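PDB 4MAD: beta-galactosidase from Bacillus circulans, which probably releases terminal non-reducing beta-D-galactose from beta-D-galactosides by hydrolysis, as a retaining glycoside hydrolase of family 35. Local coordinates for residues Y389-G394 with P492-D497; E73-Q78 with F118-L123; D415-G420 with V468-G473; H372-P377 with S499-T504. All coordinates share one frame; numbering follows the deposited sequence.

Interaction 1 (Y389-G394 with P492-D497); sequences YGQAYG and PLPLKD
The carbonyl oxygen of Y393 is approached by two groups: P494 CA, from the other segment, donates a CH...O contact to Y393 O at 3.3 Å, and the side-chain amide of Q391 reaches the same atom with a nearly straight NE2 to O bond of 2.8 Å. The amide nitrogen comes in above the carbonyl plane, while Y393 O lies close to the plane of the Q391 amide. With CG anti to the backbone N (chi1 -176°) and the chain extended beyond it, Q391 runs out over the P492-P494 backbone. Its OE1 packs against P492 CB at 3.2 Å and, though buried, has no polar partner; NE2 passes 3.6 Å from L493 N and also bonds F395 O. Y389 CB makes a loose apolar contact with P492 CG (4.4 Å), the tyrosine hydroxyl being bonded to S380. G394 lies against L493 O, where a side chain would collide. Cutting Q391 back to alanine would probably leave Y393 O and F395 O without this donor and open a gap beside P492. The loop leading into strand 395-403 thus folds over the end of its antiparallel neighbour 488-493 in the six-stranded sheet of the first all-beta domain.

Interaction 2 (E73-Q78 with F118-L123); sequences EPEEGQ and FPYWLL
W121 and Y120 both hold CG between the backbone N and the carbonyl carbon (chi1 58° and 80°), which swings the two rings out of the 3-10 turn to meet E73-E76. The indole takes the central place. Its NE1-H points in the ring plane to E73 O, a nearly straight bond of 3.1 Å, with P74 O also at the ring edge. E76 lies across one face: its CB sits 3.6 Å from the centroid of the six-membered ring, almost on the normal, a CH-pi contact. The extended chain of E76 then carries its carboxylate over the CZ3 side, nearly parallel to the ring (4°), where OE2 forms a salt bridge with K140. P119 CB covers the opposite face, offset toward the rim. E73 brings CD to 3.6 Å from W121 CZ2, its carboxylate plane turned steeply from the ring. That carboxylate is fixed at both oxygens: OE1 uses its anti lone pair to accept G77 N at 2.9 Å, and OE2 bonds W69. Beside the indole, Y120 OH donates to the syn lone pair of E75 OE1 at 2.7 Å, made possible by the bend of E75 at chi2. The type II turn from E75 to Q78, closed by a bond from Q78 N to E75 O, presents E75 and E76, and from its third position G77 bonds back to E73. Together the segments join the loops that follow the second and third strands of the TIM barrel, 62-66 and 100-104, at the C-terminal end of the family 35 barrel.

Interaction 3 (D415-G420 with V468-G473); sequences DIHDRG and VVDYKG
K472 leaves its backbone with CB 3.8 Å from H417 O, bends at chi2 and chi3, and lays CD against H417 CB at 4.0 Å. CE then comes within 3.3 Å of D418 OD2, and NZ ends in a salt bridge with both oxygens of D418, 2.8 Å from OD1 and from OD2, each meeting it through its syn lone pair. On its own segment NZ makes a second salt bridge, to D470 OD2 at 2.8 Å, from above that carboxylate's plane, and it bonds G460 O as well. Beside the lysine the backbones pair: H417 and G473 form an antiparallel hydrogen-bonded pair through reciprocal N-H...O bonds. The imidazole adds a third tie, H417 ND1 donating to Y471 O at 2.6 Å, with the oxygen exactly in the ring plane and the bond nearly along the C=O axis. A methionine here would remove the ammonium and would probably leave the buried carboxylates of D418 and D470 without one of the two positive charges they share. The other, R434, makes salt bridges to OD1 of both aspartates, though it also stands close to K472. Two acids thus face two bases, so the buried network is probably close to neutral, and both aspartates are likely to stay ionised.

Interaction 4 (H372-P377 with S499-T504); sequences HRISTP and SSLEFT
A short, weakly bonded helical turn around R373 packs on the loop that leads from strand 488-493 to strand 514-522, a surface contact between the two connections that run between the six- and eight-stranded antiparallel sheets, without direct hydrogen bonds. Water does the polar bridging. Water 1 donates to R373 O and accepts from S500 N, each at 2.9 Å, so a helical carbonyl and a loop amide are joined through one molecule. Water 2 lies in the plane of the R373 guanidinium, at its edge, and accepts from NH1 at 2.8 Å and from E502 N at 3.0 Å. Although R373 NH1 also comes 3.5 Å from E502 O, the angle there is too poor for a hydrogen bond.

Van der Waals packing fills the rest. S500 CB lies 3.4 Å from R373 O. The arginine chain, extended from CG to NE, runs past S500 O toward E502. In I374, chi1 of 53° leaves CG2 anti to the carbonyl carbon, on the side of L501 CD2, which it meets at 3.7 Å; F515 touches both residues from strand 514-522, and L493 meets I374. I374 also belongs, with H372, S375 and T376, to the pocket that holds a 2-(2-methoxyethoxy)ethanol molecule, probably picked up from the crystallisation liquor. R373, S500 and E502 also touch a crystal neighbour, so their pose may owe something to the lattice. The carboxylate of E502 stays well away from the arginine, its plane nearly perpendicular to the guanidinium; it is E502 CB that sits over one guanidinium face, offset toward the rim and 3.8 Å from R373 NH1.

From the N terminus, interaction 2 comes first: 73-78 and 118-123 close a loop within the TIM barrel before any other contact opens. The remaining three nest without crossing. Interaction 4 opens at 372-377 and closes last at 499-504; inside it lies interaction 1, from 389-394 to 492-497, and inside that interaction 3, from 415-420 to 468-473. Interactions 1 and 4 adjoin, with S375 OG hydrogen-bonded to P492 O and I374 against L493. Interaction 2 touches both interaction 1, where Y120 packs on A392, and interaction 3, where L123 O binds Y471 OH, joining barrel to beta domain. Interaction 4 ties together the two connections between the six-stranded and eight-stranded sheets.

Interaction 1 (Y389-G394 with P492-D497)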
loop_
_atom_site.group_PDB
_atom_site.type_symbol
_atom_site.label_atom_id
_atom_site.label_comp_id
_atom_site.label_asym_id
_atom_site.label_seq_id
_atom_site.Cartn_x
_atom_site.Cartn_y
_atom_site.Cartn_z
ATOM N N TYR A 389 15.957 8.264 -12.542
ATOM C CA TYR A 389 17.072 7.373 -12.526
ATOM C C TYR A 389 16.564 5.926 -12.669
ATOM O O TYR A 389 17.299 5.047 -12.549
ATOM C CB TYR A 389 17.920 7.551 -11.286
ATOM C CG TYR A 389 18.504 8.933 -11.097
ATOM C CD1 TYR A 389 19.420 9.442 -11.983
ATOM C CD2 TYR A 389 18.164 9.703 -10.045
ATOM C CE1 TYR A 389 19.943 10.664 -11.820
ATOM C CE2 TYR A 389 18.700 10.925 -9.874
ATOM C CZ TYR A 389 19.609 11.410 -10.786
ATOM O OH TYR A 389 20.162 12.647 -10.674
ATOM N N GLY A 390 15.294 5.771 -12.957
ATOM C CA GLY A 390 14.674 4.477 -13.061
ATOM C C GLY A 390 14.316 3.761 -11.784
ATOM O O GLY A 390 14.221 2.579 -11.795
ATOM N N GLN A 391 14.107 4.503 -10.712
ATOM C CA GLN A 391 13.879 3.905 -9.422
ATOM C C GLN A 391 12.503 4.169 -8.809
ATOM O O GLN A 391 12.153 5.277 -8.574
ATOM C CB GLN A 391 14.923 4.400 -8.417
ATOM C CG GLN A 391 14.802 3.725 -7.060
ATOM C CD GLN A 391 15.685 4.310 -6.005
ATOM O OE1 GLN A 391 16.486 5.161 -6.279
ATOM N NE2 GLN A 391 15.539 3.836 -4.788
ATOM N N ALA A 392 11.755 3.115 -8.556
ATOM C CA ALA A 392 10.454 3.240 -7.935
ATOM C C ALA A 392 10.454 3.460 -6.453
ATOM O O ALA A 392 9.909 4.373 -5.982
ATOM C CB ALA A 392 9.616 2.000 -8.242
ATOM N N TYR A 393 11.115 2.560 -5.754
ATOM C CA TYR A 393 11.048 2.486 -4.305
ATOM C C TYR A 393 12.407 2.468 -3.583
ATOM O O TYR A 393 13.375 2.120 -4.136
ATOM C CB TYR A 393 10.222 1.290 -3.846
ATOM C CG TYR A 393 8.992 0.933 -4.635
ATOM C CD1 TYR A 393 7.923 1.775 -4.706
ATOM C CD2 TYR A 393 8.878 -0.291 -5.251
ATOM C CE1 TYR A 393 6.808 1.448 -5.389
ATOM C CE2 TYR A 393 7.797 -0.607 -5.977
ATOM C CZ TYR A 393 6.735 0.231 -6.035
ATOM O OH TYR A 393 5.665 -0.070 -6.759
ATOM N N GLY A 394 12.391 2.872 -2.330
ATOM C CA GLY A 394 13.538 2.778 -1.461
ATOM C C GLY A 394 14.309 4.027 -1.104
ATOM O O GLY A 394 13.736 5.000 -0.850
ATOM N N PRO A 492 21.000 4.654 -6.635
ATOM C CA PRO A 492 19.656 4.225 -6.336
ATOM C C PRO A 492 19.724 2.942 -5.480
ATOM O O PRO A 492 20.413 2.055 -5.810
ATOM C CB PRO A 492 19.083 3.958 -7.702
ATOM C CG PRO A 492 19.913 4.748 -8.621
ATOM C CD PRO A 492 21.247 4.656 -8.069
ATOM N N LEU A 493 18.939 2.882 -4.415
ATOM C CA LEU A 493 18.956 1.803 -3.469
ATOM C C LEU A 493 17.536 1.251 -3.220
ATOM O O LEU A 493 16.932 1.526 -2.265
ATOM C CB LEU A 493 19.616 2.236 -2.155
ATOM C CG LEU A 493 21.083 2.671 -2.176
ATOM C CD1 LEU A 493 21.539 3.518 -1.032
ATOM C CD2 LEU A 493 21.947 1.588 -2.431
ATOM N N PRO A 494 17.060 0.507 -4.188
ATOM C CA PRO A 494 15.767 -0.174 -4.136
ATOM C C PRO A 494 15.775 -1.403 -3.196
ATOM O O PRO A 494 14.762 -1.917 -2.870
ATOM C CB PRO A 494 15.560 -0.633 -5.562
ATOM C CG PRO A 494 16.873 -0.660 -6.147
ATOM C CD PRO A 494 17.722 0.343 -5.476
ATOM N N LEU A 495 16.963 -1.849 -2.856
ATOM C CA LEU A 495 17.180 -2.930 -1.914
ATOM C C LEU A 495 16.509 -4.224 -2.376
ATOM O O LEU A 495 16.073 -4.970 -1.581
ATOM C CB LEU A 495 16.698 -2.553 -0.539
ATOM C CG LEU A 495 17.291 -1.325 0.143
ATOM C CD1 LEU A 495 16.844 -1.279 1.556
ATOM C CD2 LEU A 495 18.777 -1.325 0.030
ATOM N N LYS A 496 16.407 -4.434 -3.661
ATOM C CA LYS A 496 15.900 -5.675 -4.233
ATOM C C LYS A 496 16.789 -6.922 -4.094
ATOM O O LYS A 496 16.303 -8.015 -4.112
ATOM C CB LYS A 496 15.471 -5.472 -5.688
ATOM C CG LYS A 496 14.454 -4.390 -5.902
ATOM C CD LYS A 496 13.987 -4.246 -7.307
ATOM C CE LYS A 496 14.981 -3.638 -8.194
ATOM N NZ LYS A 496 14.339 -3.099 -9.426
ATOM N N ASP A 497 18.100 -6.717 -4.131
ATOM C CA ASP A 497 19.044 -7.802 -4.131
ATOM C C ASP A 497 20.218 -7.420 -3.295
ATOM O O ASP A 497 21.037 -6.666 -3.707
ATOM C CB ASP A 497 19.504 -8.111 -5.534
ATOM C CG ASP A 497 20.719 -8.986 -5.563
ATOM O OD1 ASP A 497 20.942 -9.668 -4.594
ATOM O OD2 ASP A 497 21.424 -8.981 -6.555
#

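Interaction 2 (E73-Q78 with F118-L123)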
loop_
_atom_site.group_PDB
_atom_site.type_symbol
_atom_site.label_atom_id
_atom_site.label_comp_id
_atom_site.label_asym_id
_atom_site.label_seq_id
_atom_site.Cartn_x
_atom_site.Cartn_y
_atom_site.Cartn_z
ATOM N N GLU A 73 2.819 -3.974 -13.497
ATOM C CA GLU A 73 3.675 -3.333 -14.486
ATOM C C GLU A 73 4.707 -2.455 -13.800
ATOM O O GLU A 73 4.671 -1.298 -13.940
ATOM C CB GLU A 73 2.874 -2.495 -15.497
ATOM C CG GLU A 73 3.580 -2.350 -16.810
ATOM C CD GLU A 73 2.837 -1.588 -17.880
ATOM O OE1 GLU A 73 3.451 -1.407 -18.920
ATOM O OE2 GLU A 73 1.694 -1.210 -17.673
ATOM N N PRO A 74 5.592 -3.085 -13.063
ATOM C CA PRO A 74 6.603 -2.388 -12.267
ATOM C C PRO A 74 7.546 -1.557 -13.110
ATOM O O PRO A 74 8.022 -0.565 -12.685
ATOM C CB PRO A 74 7.330 -3.503 -11.551
ATOM C CG PRO A 74 7.050 -4.701 -12.325
ATOM C CD PRO A 74 5.703 -4.534 -12.928
ATOM N N GLU A 75 7.790 -2.025 -14.310
ATOM C CA GLU A 75 8.451 -1.243 -15.303
ATOM C C GLU A 75 7.634 -1.312 -16.576
ATOM O O GLU A 75 7.075 -2.313 -16.880
ATOM C CB GLU A 75 9.870 -1.740 -15.577
ATOM C CG GLU A 75 10.714 -2.024 -14.410
ATOM C CD GLU A 75 11.136 -0.782 -13.712
ATOM O OE1 GLU A 75 11.109 0.239 -14.337
ATOM O OE2 GLU A 75 11.449 -0.867 -12.556
ATOM N N GLU A 76 7.761 -0.231 -17.335
ATOM C CA GLU A 76 6.842 -0.296 -18.427
ATOM C C GLU A 76 7.100 -1.443 -19.372
ATOM O O GLU A 76 8.138 -1.572 -19.919
ATOM C CB GLU A 76 6.872 1.020 -19.207
ATOM C CG GLU A 76 5.875 1.086 -20.353
ATOM C CD GLU A 76 5.901 2.424 -21.070
ATOM O OE1 GLU A 76 6.725 3.284 -20.696
ATOM O OE2 GLU A 76 5.097 2.613 -22.006
ATOM N N GLY A 77 6.140 -2.138 -19.762
ATOM C CA GLY A 77 6.218 -3.247 -20.654
ATOM C C GLY A 77 6.646 -4.532 -20.014
ATOM O O GLY A 77 6.740 -5.527 -20.681
ATOM N N GLN A 78 6.928 -4.499 -18.729
ATOM C CA GLN A 78 7.272 -5.700 -18.000
ATOM C C GLN A 78 6.138 -6.099 -17.117
ATOM O O GLN A 78 5.904 -5.468 -16.164
ATOM C CB GLN A 78 8.443 -5.433 -17.089
ATOM C CG GLN A 78 9.003 -6.641 -16.474
ATOM C CD GLN A 78 9.679 -6.451 -15.115
ATOM O OE1 GLN A 78 10.237 -5.425 -14.818
ATOM N NE2 GLN A 78 9.655 -7.499 -14.317
ATOM N N PHE A 118 -0.589 3.520 -8.988
ATOM C CA PHE A 118 0.066 3.961 -10.226
ATOM C C PHE A 118 1.538 3.535 -10.200
ATOM O O PHE A 118 2.144 3.673 -9.249
ATOM C CB PHE A 118 0.028 5.482 -10.364
ATOM C CG PHE A 118 -1.251 6.049 -10.898
ATOM C CD1 PHE A 118 -2.040 5.378 -11.780
ATOM C CD2 PHE A 118 -1.617 7.312 -10.557
ATOM C CE1 PHE A 118 -3.162 5.940 -12.274
ATOM C CE2 PHE A 118 -2.747 7.852 -11.062
ATOM C CZ PHE A 118 -3.509 7.153 -11.918
ATOM N N PRO A 119 2.076 3.053 -11.292
ATOM C CA PRO A 119 3.502 2.764 -11.383
ATOM C C PRO A 119 4.329 4.009 -11.332
ATOM O O PRO A 119 3.901 4.933 -11.871
ATOM C CB PRO A 119 3.647 2.156 -12.768
ATOM C CG PRO A 119 2.312 1.776 -13.173
ATOM C CD PRO A 119 1.364 2.660 -12.502
ATOM N N TYR A 120 5.527 3.954 -10.798
ATOM C CA TYR A 120 6.356 5.110 -10.531
ATOM C C TYR A 120 6.654 5.771 -11.873
ATOM O O TYR A 120 6.788 6.924 -11.950
ATOM C CB TYR A 120 7.649 4.731 -9.819
ATOM C CG TYR A 120 8.661 4.200 -10.755
ATOM C CD1 TYR A 120 9.665 4.999 -11.228
ATOM C CD2 TYR A 120 8.598 2.922 -11.224
ATOM C CE1 TYR A 120 10.581 4.532 -12.113
ATOM C CE2 TYR A 120 9.532 2.462 -12.124
ATOM C CZ TYR A 120 10.518 3.278 -12.565
ATOM O OH TYR A 120 11.409 2.792 -13.447
ATOM N N TRP A 121 6.739 4.968 -12.904
ATOM C CA TRP A 121 7.148 5.417 -14.213
ATOM C C TRP A 121 6.180 6.302 -14.961
ATOM O O TRP A 121 6.558 6.859 -15.949
ATOM C CB TRP A 121 7.696 4.299 -15.105
ATOM C CG TRP A 121 6.813 3.245 -15.324
ATOM C CD1 TRP A 121 6.781 2.127 -14.658
ATOM C CD2 TRP A 121 5.765 3.193 -16.259
ATOM N NE1 TRP A 121 5.804 1.333 -15.095
ATOM C CE2 TRP A 121 5.143 1.970 -16.096
ATOM C CE3 TRP A 121 5.301 4.053 -17.228
ATOM C CZ2 TRP A 121 4.076 1.580 -16.864
ATOM C CZ3 TRP A 121 4.252 3.688 -17.967
ATOM C CH2 TRP A 121 3.627 2.459 -17.787
ATOM N N LEU A 122 4.956 6.407 -14.481
ATOM C CA LEU A 122 4.067 7.385 -15.023
ATOM C C LEU A 122 4.669 8.766 -14.837
ATOM O O LEU A 122 4.487 9.616 -15.635
ATOM C CB LEU A 122 2.699 7.341 -14.362
ATOM C CG LEU A 122 1.879 6.101 -14.673
ATOM C CD1 LEU A 122 0.464 6.085 -14.100
ATOM C CD2 LEU A 122 1.888 5.788 -16.087
ATOM N N LEU A 123 5.367 8.964 -13.750
ATOM C CA LEU A 123 5.844 10.290 -13.418
ATOM C C LEU A 123 6.795 10.893 -14.482
ATOM O O LEU A 123 6.972 12.076 -14.535
ATOM C CB LEU A 123 6.453 10.330 -12.039
ATOM C CG LEU A 123 5.423 10.334 -10.927
ATOM C CD1 LEU A 123 6.013 9.936 -9.642
ATOM C CD2 LEU A 123 4.747 11.636 -10.806
#

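Interaction 3 (D415-G420 with V468-G473)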
loop_
_atom_site.group_PDB
_atom_site.type_symbol
_atom_site.label_atom_id
_atom_site.label_comp_id
_atom_site.label_asym_id
_atom_site.label_seq_id
_atom_site.Cartn_x
_atom_site.Cartn_y
_atom_site.Cartn_z
ATOM N N ASP A 415 13.049 20.167 -3.395
ATOM C CA ASP A 415 12.537 19.908 -2.075
ATOM C C ASP A 415 12.846 18.451 -1.667
ATOM O O ASP A 415 13.148 17.657 -2.476
ATOM C CB ASP A 415 11.029 20.042 -2.068
ATOM C CG ASP A 415 10.539 21.479 -2.106
ATOM O OD1 ASP A 415 11.193 22.362 -1.609
ATOM O OD2 ASP A 415 9.463 21.721 -2.613
ATOM N N ILE A 416 12.742 18.147 -0.396
ATOM C CA ILE A 416 13.066 16.826 0.063
ATOM C C ILE A 416 11.811 15.936 0.192
ATOM O O ILE A 416 10.963 16.216 0.924
ATOM C CB ILE A 416 13.835 16.855 1.369
ATOM C CG1 ILE A 416 14.242 15.457 1.787
ATOM C CG2 ILE A 416 13.070 17.525 2.420
ATOM C CD1 ILE A 416 15.343 14.929 1.064
ATOM N N HIS A 417 11.770 14.859 -0.589
ATOM C CA HIS A 417 10.654 13.972 -0.629
ATOM C C HIS A 417 11.159 12.562 -0.358
ATOM O O HIS A 417 11.496 11.876 -1.284
ATOM C CB HIS A 417 10.000 14.026 -2.008
ATOM C CG HIS A 417 9.166 15.239 -2.249
ATOM N ND1 HIS A 417 8.396 15.398 -3.373
ATOM C CD2 HIS A 417 8.949 16.331 -1.493
ATOM C CE1 HIS A 417 7.737 16.528 -3.293
ATOM N NE2 HIS A 417 8.074 17.126 -2.175
ATOM N N ASP A 418 11.192 12.139 0.894
ATOM C CA ASP A 418 10.597 12.823 2.014
ATOM C C ASP A 418 11.437 13.066 3.282
ATOM O O ASP A 418 11.034 13.776 4.138
ATOM C CB ASP A 418 9.357 12.051 2.372
ATOM C CG ASP A 418 8.590 11.637 1.166
ATOM O OD1 ASP A 418 8.109 12.522 0.505
ATOM O OD2 ASP A 418 8.505 10.465 0.868
ATOM N N ARG A 419 12.579 12.409 3.350
ATOM C CA ARG A 419 13.474 12.494 4.473
ATOM C C ARG A 419 14.896 12.241 4.018
ATOM O O ARG A 419 15.143 11.400 3.211
ATOM C CB ARG A 419 13.119 11.442 5.481
ATOM C CG ARG A 419 13.581 11.704 6.854
ATOM C CD ARG A 419 12.924 10.722 7.794
ATOM N NE ARG A 419 13.275 10.900 9.186
ATOM C CZ ARG A 419 14.285 10.300 9.799
ATOM N NH1 ARG A 419 15.115 9.502 9.171
ATOM N NH2 ARG A 419 14.479 10.504 11.063
ATOM N N GLY A 420 15.818 12.976 4.573
ATOM C CA GLY A 420 17.177 12.688 4.241
ATOM C C GLY A 420 18.174 12.943 5.331
ATOM O O GLY A 420 17.981 13.805 6.133
ATOM N N VAL A 468 -0.923 14.412 -5.454
ATOM C CA VAL A 468 -0.594 13.059 -5.886
ATOM C C VAL A 468 0.539 12.980 -6.858
ATOM O O VAL A 468 1.080 11.950 -7.036
ATOM C CB VAL A 468 -1.800 12.309 -6.450
ATOM C CG1 VAL A 468 -2.259 12.940 -7.700
ATOM C CG2 VAL A 468 -1.472 10.902 -6.706
ATOM N N VAL A 469 0.885 14.089 -7.490
ATOM C CA VAL A 469 2.008 14.047 -8.402
ATOM C C VAL A 469 3.238 14.189 -7.544
ATOM O O VAL A 469 3.716 15.260 -7.306
ATOM C CB VAL A 469 1.947 15.154 -9.437
ATOM C CG1 VAL A 469 3.180 15.175 -10.241
ATOM C CG2 VAL A 469 0.789 15.009 -10.313
ATOM N N ASP A 470 3.714 13.070 -7.055
ATOM C CA ASP A 470 4.558 13.024 -5.891
ATOM C C ASP A 470 5.906 12.418 -6.255
ATOM O O ASP A 470 6.091 11.267 -6.132
ATOM C CB ASP A 470 3.875 12.214 -4.786
ATOM C CG ASP A 470 4.586 12.308 -3.468
ATOM O OD1 ASP A 470 5.338 13.216 -3.255
ATOM O OD2 ASP A 470 4.300 11.524 -2.623
ATOM N N TYR A 471 6.793 13.251 -6.782
ATOM C CA TYR A 471 8.139 12.847 -7.107
ATOM C C TYR A 471 8.919 12.594 -5.833
ATOM O O TYR A 471 8.773 13.290 -4.915
ATOM C CB TYR A 471 8.879 13.917 -7.903
ATOM C CG TYR A 471 8.371 14.118 -9.302
ATOM C CD1 TYR A 471 8.796 13.323 -10.321
ATOM C CD2 TYR A 471 7.463 15.088 -9.584
ATOM C CE1 TYR A 471 8.372 13.496 -11.557
ATOM C CE2 TYR A 471 7.014 15.261 -10.833
ATOM C CZ TYR A 471 7.470 14.459 -11.808
ATOM O OH TYR A 471 7.003 14.628 -13.046
ATOM N N LYS A 472 9.791 11.623 -5.857
ATOM C CA LYS A 472 10.562 11.270 -4.707
ATOM C C LYS A 472 12.097 11.454 -4.922
ATOM O O LYS A 472 12.581 11.445 -6.034
ATOM C CB LYS A 472 10.167 9.873 -4.262
ATOM C CG LYS A 472 8.715 9.733 -4.009
ATOM C CD LYS A 472 8.314 10.562 -2.897
ATOM C CE LYS A 472 7.200 9.930 -2.084
ATOM N NZ LYS A 472 6.584 10.799 -1.159
ATOM N N GLY A 473 12.818 11.660 -3.836
ATOM C CA GLY A 473 14.201 12.071 -3.877
ATOM C C GLY A 473 14.295 13.549 -3.628
ATOM O O GLY A 473 13.713 14.049 -2.728
#

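Interaction 4 (H372-P377 with S499-T504)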
loop_
_atom_site.group_PDB
_atom_site.type_symbol
_atom_site.label_atom_id
_atom_site.label_comp_id
_atom_site.label_asym_id
_atom_site.label_seq_id
_atom_site.Cartn_x
_atom_site.Cartn_y
_atom_site.Cartn_z
ATOM N N HIS A 372 28.618 0.197 -4.184
ATOM C CA HIS A 372 28.685 -0.590 -5.382
ATOM C C HIS A 372 28.262 -2.044 -5.216
ATOM O O HIS A 372 28.188 -2.793 -6.141
ATOM C CB HIS A 372 30.053 -0.557 -5.966
ATOM C CG HIS A 372 30.332 0.654 -6.777
ATOM N ND1 HIS A 372 30.302 1.924 -6.258
ATOM C CD2 HIS A 372 30.710 0.780 -8.061
ATOM C CE1 HIS A 372 30.629 2.784 -7.199
ATOM N NE2 HIS A 372 30.914 2.112 -8.289
ATOM N N ARG A 373 28.162 -2.445 -3.980
ATOM C CA ARG A 373 27.662 -3.759 -3.621
ATOM C C ARG A 373 26.155 -3.898 -3.853
ATOM O O ARG A 373 25.625 -4.954 -4.081
ATOM C CB ARG A 373 28.038 -4.141 -2.202
ATOM C CG ARG A 373 29.511 -4.431 -2.008
ATOM C CD ARG A 373 29.917 -4.650 -0.549
ATOM N NE ARG A 373 31.336 -4.794 -0.387
ATOM C CZ ARG A 373 31.983 -4.815 0.746
ATOM N NH1 ARG A 373 31.358 -4.675 1.865
ATOM N NH2 ARG A 373 33.271 -4.958 0.753
ATOM N N ILE A 374 25.477 -2.786 -3.708
ATOM C CA ILE A 374 24.048 -2.793 -3.871
ATOM C C ILE A 374 23.496 -1.690 -4.790
ATOM O O ILE A 374 22.360 -1.402 -4.731
ATOM C CB ILE A 374 23.359 -2.784 -2.524
ATOM C CG1 ILE A 374 23.895 -1.642 -1.695
ATOM C CG2 ILE A 374 23.644 -4.060 -1.828
ATOM C CD1 ILE A 374 23.124 -1.345 -0.516
ATOM N N SER A 375 24.329 -1.085 -5.609
ATOM C CA SER A 375 23.875 -0.088 -6.518
ATOM C C SER A 375 24.837 0.063 -7.676
ATOM O O SER A 375 25.879 -0.514 -7.686
ATOM C CB SER A 375 23.707 1.279 -5.811
ATOM O OG SER A 375 23.057 2.236 -6.591
ATOM N N THR A 376 24.433 0.852 -8.648
ATOM C CA THR A 376 25.242 1.206 -9.789
ATOM C C THR A 376 25.139 2.720 -9.926
ATOM O O THR A 376 24.096 3.224 -9.977
ATOM C CB THR A 376 24.735 0.514 -11.020
ATOM O OG1 THR A 376 24.658 -0.869 -10.757
ATOM C CG2 THR A 376 25.655 0.727 -12.155
ATOM N N PRO A 377 26.244 3.420 -9.900
ATOM C CA PRO A 377 26.171 4.872 -9.910
ATOM C C PRO A 377 25.666 5.433 -11.231
ATOM O O PRO A 377 25.942 4.884 -12.237
ATOM C CB PRO A 377 27.612 5.288 -9.682
ATOM C CG PRO A 377 28.366 4.273 -10.288
ATOM C CD PRO A 377 27.641 3.000 -10.011
ATOM N N SER A 499 22.409 -9.630 -2.018
ATOM C CA SER A 499 23.292 -10.762 -1.942
ATOM C C SER A 499 24.755 -10.435 -2.025
ATOM O O SER A 499 25.553 -11.252 -1.738
ATOM C CB SER A 499 22.966 -11.794 -2.988
ATOM O OG SER A 499 23.261 -11.336 -4.246
ATOM N N SER A 500 25.084 -9.282 -2.538
ATOM C CA SER A 500 26.482 -8.923 -2.671
ATOM C C SER A 500 27.102 -8.194 -1.472
ATOM O O SER A 500 28.260 -7.992 -1.407
ATOM C CB SER A 500 26.737 -8.168 -3.971
ATOM O OG SER A 500 26.440 -8.950 -5.079
ATOM N N LEU A 501 26.286 -7.874 -0.498
ATOM C CA LEU A 501 26.763 -7.259 0.684
ATOM C C LEU A 501 27.747 -8.190 1.360
ATOM O O LEU A 501 27.585 -9.362 1.284
ATOM C CB LEU A 501 25.593 -7.025 1.610
ATOM C CG LEU A 501 24.696 -5.814 1.404
ATOM C CD1 LEU A 501 23.615 -5.802 2.382
ATOM C CD2 LEU A 501 25.429 -4.539 1.427
ATOM N N GLU A 502 28.744 -7.619 2.002
ATOM C CA GLU A 502 29.670 -8.321 2.872
ATOM C C GLU A 502 29.732 -7.570 4.182
ATOM O O GLU A 502 29.493 -6.405 4.214
ATOM C CB GLU A 502 31.065 -8.428 2.265
ATOM C CG GLU A 502 31.129 -9.117 0.923
ATOM C CD GLU A 502 31.016 -10.647 1.000
ATOM O OE1 GLU A 502 31.097 -11.151 2.084
ATOM O OE2 GLU A 502 30.903 -11.319 -0.028
ATOM N N PHE A 503 30.096 -8.263 5.235
ATOM C CA PHE A 503 29.975 -7.768 6.578
ATOM C C PHE A 503 31.225 -8.032 7.397
ATOM O O PHE A 503 31.837 -9.014 7.221
ATOM C CB PHE A 503 28.826 -8.492 7.297
ATOM C CG PHE A 503 27.483 -8.310 6.682
ATOM C CD1 PHE A 503 26.611 -7.395 7.169
ATOM C CD2 PHE A 503 27.094 -9.071 5.646
ATOM C CE1 PHE A 503 25.403 -7.226 6.595
ATOM C CE2 PHE A 503 25.837 -8.903 5.093
ATOM C CZ PHE A 503 25.015 -7.988 5.571
ATOM N N THR A 504 31.503 -7.176 8.365
ATOM C CA THR A 504 32.489 -7.392 9.436
ATOM C C THR A 504 31.834 -7.204 10.799
ATOM O O THR A 504 30.737 -6.804 10.888
ATOM C CB THR A 504 33.621 -6.367 9.549
ATOM O OG1 THR A 504 33.651 -5.500 8.459
ATOM C CG2 THR A 504 34.906 -7.052 9.760
HETATM O O HOH W 1 23.696 -7.021 -3.689
HETATM O O HOH W 2 28.577 -4.640 2.473
#